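Local coordinates for protein cortical-lytic enzyme (Bacillus cereus, PDB 4S3J) that hydrolyses partially degraded spore-cortex peptidoglycan during germination, probably as a family 18 N-acetylglucosaminidase that recognises muramic acid delta-lactam, at residues T153-I158 and Y210-I215; I161-Q164 and I168-L171. All coordinates share one frame; numbering follows the deposited sequence.

Interaction 1 of 2, residues T153-I158 and Y210-I215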
# COMPACT_ATOMS: atom_id res chain seq x y z
N THR A 153 11.80 -13.52 14.68
CA THR A 153 11.60 -13.46 16.12
C THR A 153 10.14 -13.18 16.48
O THR A 153 9.44 -12.50 15.73
CB THR A 153 12.52 -12.38 16.76
OG1 THR A 153 12.40 -12.44 18.19
CG2 THR A 153 12.16 -10.98 16.27
N GLU A 154 9.69 -13.74 17.60
CA GLU A 154 8.37 -13.44 18.17
C GLU A 154 7.23 -13.72 17.19
O GLU A 154 6.23 -12.99 17.15
CB GLU A 154 8.34 -11.98 18.63
CG GLU A 154 9.45 -11.63 19.63
CD GLU A 154 9.52 -10.14 19.93
OE1 GLU A 154 8.50 -9.54 20.32
OE2 GLU A 154 10.62 -9.56 19.75
N THR A 155 7.36 -14.79 16.40
CA THR A 155 6.33 -15.13 15.42
C THR A 155 5.00 -15.41 16.09
O THR A 155 3.97 -14.96 15.61
CB THR A 155 6.75 -16.35 14.56
OG1 THR A 155 7.82 -15.97 13.69
CG2 THR A 155 5.63 -16.80 13.68
N ALA A 156 5.00 -16.14 17.20
CA ALA A 156 3.74 -16.48 17.87
C ALA A 156 3.01 -15.21 18.33
O ALA A 156 1.79 -15.13 18.24
CB ALA A 156 3.99 -17.41 19.04
N LYS A 157 3.76 -14.25 18.85
CA LYS A 157 3.19 -12.98 19.30
C LYS A 157 2.47 -12.25 18.17
O LYS A 157 1.36 -11.75 18.35
CB LYS A 157 4.29 -12.07 19.88
CG LYS A 157 3.80 -10.70 20.37
CD LYS A 157 4.93 -9.83 20.91
CE LYS A 157 5.57 -10.41 22.17
NZ LYS A 157 6.64 -9.53 22.72
N ILE A 158 3.14 -12.16 17.02
CA ILE A 158 2.60 -11.43 15.88
C ILE A 158 1.40 -12.15 15.28
O ILE A 158 0.39 -11.54 14.96
CB ILE A 158 3.70 -11.22 14.82
CG1 ILE A 158 4.87 -10.40 15.41
CG2 ILE A 158 3.16 -10.53 13.58
CD1 ILE A 158 4.48 -9.02 15.93
N TYR A 210 0.95 -21.91 13.56
CA TYR A 210 0.73 -20.50 13.88
C TYR A 210 -0.60 -19.96 13.37
O TYR A 210 -0.88 -18.76 13.52
CB TYR A 210 1.87 -19.64 13.33
CG TYR A 210 3.19 -19.88 14.02
CD1 TYR A 210 3.35 -19.62 15.37
CD2 TYR A 210 4.29 -20.36 13.31
CE1 TYR A 210 4.56 -19.84 16.01
CE2 TYR A 210 5.50 -20.58 13.93
CZ TYR A 210 5.63 -20.32 15.28
OH TYR A 210 6.85 -20.54 15.88
N GLY A 211 -1.42 -20.82 12.78
CA GLY A 211 -2.73 -20.40 12.29
C GLY A 211 -2.61 -19.54 11.05
O GLY A 211 -3.48 -18.70 10.75
N MET A 212 -1.53 -19.76 10.30
CA MET A 212 -1.28 -18.99 9.10
C MET A 212 -1.99 -19.62 7.91
O MET A 212 -1.44 -20.51 7.25
CB MET A 212 0.22 -18.86 8.86
CG MET A 212 0.90 -17.89 9.82
SD MET A 212 2.68 -18.17 9.83
CE MET A 212 3.24 -16.82 10.84
N ARG A 213 -3.21 -19.18 7.64
CA ARG A 213 -4.04 -19.86 6.65
C ARG A 213 -3.76 -19.45 5.21
O ARG A 213 -4.33 -20.03 4.29
CB ARG A 213 -5.53 -19.67 6.99
CG ARG A 213 -5.95 -20.40 8.27
CD ARG A 213 -7.44 -20.25 8.56
NE ARG A 213 -7.78 -18.99 9.19
CZ ARG A 213 -9.02 -18.51 9.27
NH1 ARG A 213 -10.04 -19.17 8.75
NH2 ARG A 213 -9.25 -17.35 9.88
N ASP A 214 -2.90 -18.46 4.99
CA ASP A 214 -2.41 -18.18 3.64
C ASP A 214 -0.90 -18.36 3.61
O ASP A 214 -0.19 -17.80 4.44
CB ASP A 214 -2.75 -16.75 3.20
CG ASP A 214 -2.23 -16.43 1.79
OD1 ASP A 214 -2.83 -16.90 0.80
OD2 ASP A 214 -1.21 -15.72 1.66
N ILE A 215 -0.43 -19.15 2.65
CA ILE A 215 0.99 -19.37 2.42
C ILE A 215 1.43 -18.50 1.26
O ILE A 215 0.88 -18.59 0.15
CB ILE A 215 1.29 -20.86 2.09
CG1 ILE A 215 1.02 -21.77 3.30
CG2 ILE A 215 2.78 -21.05 1.78
CD1 ILE A 215 -0.38 -21.93 3.72
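The ring of Tyr210 carries one face against Thr155: methyl CG2 stands 3.6 Å from the ring centroid and only 5° off the normal, a nearly ideal CH-pi contact in which all six ring carbons are about equally far from the methyl. Beside it, at an oblique approach to the ring, the backbone of Ala156 draws near, and Ala156 CB adds an apolar contact of 3.9 Å to Tyr210 CE1. The methyl of Thr155 also meets a second neighbour, Met212, whose extended chain brings CE to 3.7 Å from Thr155 CG2. One methyl thus touches both the aromatic ring and the terminal methyl of Met212.

The first torsion of Thr155 explains this division of labour: OG1 stays beside the backbone N (chi1 -70°) and bonds to Pro152 O, while CG2 is then anti to that N and reaches across. Tyr210 OH is likewise held, by a hydrogen bond to Glu151 OE1, which helps fix how the ring lies. Away from the ring, Lys157 NZ meets Glu154 OE1 from above the carboxylate plane in a 3.0 Å salt bridge within the first turn, where Glu154 is the N-cap.

The contact joins the start of helix 155-164 to the end of helix 193-210 and the turn through Gly211, which leads into barrel strand 214-218. Phe141 of strand 135-143 touches both Thr155 and Met212, and Met212 also packs on Pro169 and Leu171 of strand 168-177.

Interaction 2 of 2, residues I161-Q164 and I168-L171; sequences IATQ and IPML
Ala162 and Pro169 bring helix 155-164 and strand 168-177 closest, with CA atoms 5.8 Å apart, just after the chain has turned from one into the other. This is a helix-to-strand step of the TIM barrel of family 18 glycosyl hydrolases, where an outer helix lies against the strand that follows it.

The side chains that meet are small. Ala162 points its methyl at the proline ring, with CB 3.9 Å from Pro169 CB and 4.0 Å from Pro169 CD, so the methyl sits over the ring, about equally near these two atoms. Both residues are buried, and the short methyl lets the helix backbone come near the strand. Leu136 of the neighbouring strand 135-143 and Thr167 of the connecting loop also touch Ala162.

One residue on, Thr163 lies at the more exposed margin and crosses the proline ring at a slant. With chi1 at -65° its OG1 stays beside the backbone N, anti to the carbonyl carbon, and is the atom that meets the ring; CG2 is anti to N. That oxygen is already engaged by Ala159 O, one helical turn earlier, in a hydrogen bond, and its meeting with the proline is one of van der Waals contact.

Strand 168-177 is paired with both neighbours: Ile168 and Met170 bond through their backbones to Leu136, and Leu171 to Asp214 and His216. At the outer margin, Thr163 OG1 rests 4.0 Å from Pro169 CD and 4.1 Å from Pro169 CG.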
# COMPACT_ATOMS: atom_id res chain seq x y z
N ILE A 161 -1.65 -11.59 17.49
CA ILE A 161 -2.23 -10.26 17.31
C ILE A 161 -3.21 -10.30 16.14
O ILE A 161 -4.33 -9.79 16.23
CB ILE A 161 -1.14 -9.20 17.06
CG1 ILE A 161 -0.39 -8.90 18.37
CG2 ILE A 161 -1.73 -7.89 16.51
CD1 ILE A 161 0.83 -8.02 18.20
N ALA A 162 -2.77 -10.90 15.04
CA ALA A 162 -3.61 -11.00 13.86
C ALA A 162 -4.90 -11.76 14.16
O ALA A 162 -5.99 -11.25 13.92
CB ALA A 162 -2.84 -11.67 12.74
N THR A 163 -4.74 -12.96 14.71
CA THR A 163 -5.84 -13.89 14.94
C THR A 163 -6.89 -13.29 15.87
O THR A 163 -8.09 -13.40 15.63
CB THR A 163 -5.30 -15.22 15.51
OG1 THR A 163 -4.47 -15.84 14.52
CG2 THR A 163 -6.42 -16.19 15.92
N GLN A 164 -6.44 -12.62 16.93
CA GLN A 164 -7.37 -12.00 17.87
C GLN A 164 -8.21 -10.88 17.24
O GLN A 164 -9.22 -10.49 17.80
CB GLN A 164 -6.61 -11.45 19.08
CG GLN A 164 -6.01 -12.54 19.99
CD GLN A 164 -7.02 -13.61 20.38
OE1 GLN A 164 -6.72 -14.80 20.31
NE2 GLN A 164 -8.21 -13.18 20.79
N ILE A 168 -6.08 -12.71 9.10
CA ILE A 168 -5.33 -13.93 8.74
C ILE A 168 -3.85 -13.63 8.73
O ILE A 168 -3.42 -12.83 7.91
CB ILE A 168 -5.69 -14.46 7.33
CG1 ILE A 168 -7.19 -14.67 7.16
CG2 ILE A 168 -4.85 -15.71 7.00
CD1 ILE A 168 -7.77 -15.69 8.03
N PRO A 169 -3.04 -14.28 9.60
CA PRO A 169 -1.60 -14.07 9.41
C PRO A 169 -1.08 -14.89 8.23
O PRO A 169 -1.44 -16.05 8.10
CB PRO A 169 -1.00 -14.53 10.74
CG PRO A 169 -1.97 -15.53 11.27
CD PRO A 169 -3.34 -15.12 10.78
N MET A 170 -0.30 -14.27 7.36
CA MET A 170 0.34 -14.98 6.23
C MET A 170 1.66 -15.60 6.65
O MET A 170 2.40 -15.04 7.48
CB MET A 170 0.55 -14.01 5.06
CG MET A 170 -0.74 -13.52 4.40
SD MET A 170 -0.58 -11.96 3.49
CE MET A 170 0.67 -12.35 2.29
N LEU A 171 1.93 -16.78 6.11
CA LEU A 171 3.24 -17.40 6.22
C LEU A 171 4.06 -16.90 5.04
O LEU A 171 3.92 -17.40 3.92
CB LEU A 171 3.12 -18.93 6.23
CG LEU A 171 4.43 -19.73 6.17
CD1 LEU A 171 5.45 -19.25 7.17
CD2 LEU A 171 4.17 -21.20 6.39

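Interactions 1 and 2 draw on one helix, 155-164: its first turn meets the residues that lead into strand 214-218, and residues farther along it, Ala162 and Thr163, meet the start of strand 168-177. Their centres are about 6 Å apart. The two strands are parallel neighbours in the barrel, and a probable backbone hydrogen bond between Leu171 N and Asp214 O, 2.9 Å, ties them. Met212 is shared ground, with its CB 3.4 Å from Pro169 O. Both contacts lie away from the probable proton donor Glu220, which follows strand 214-218 in the sequence.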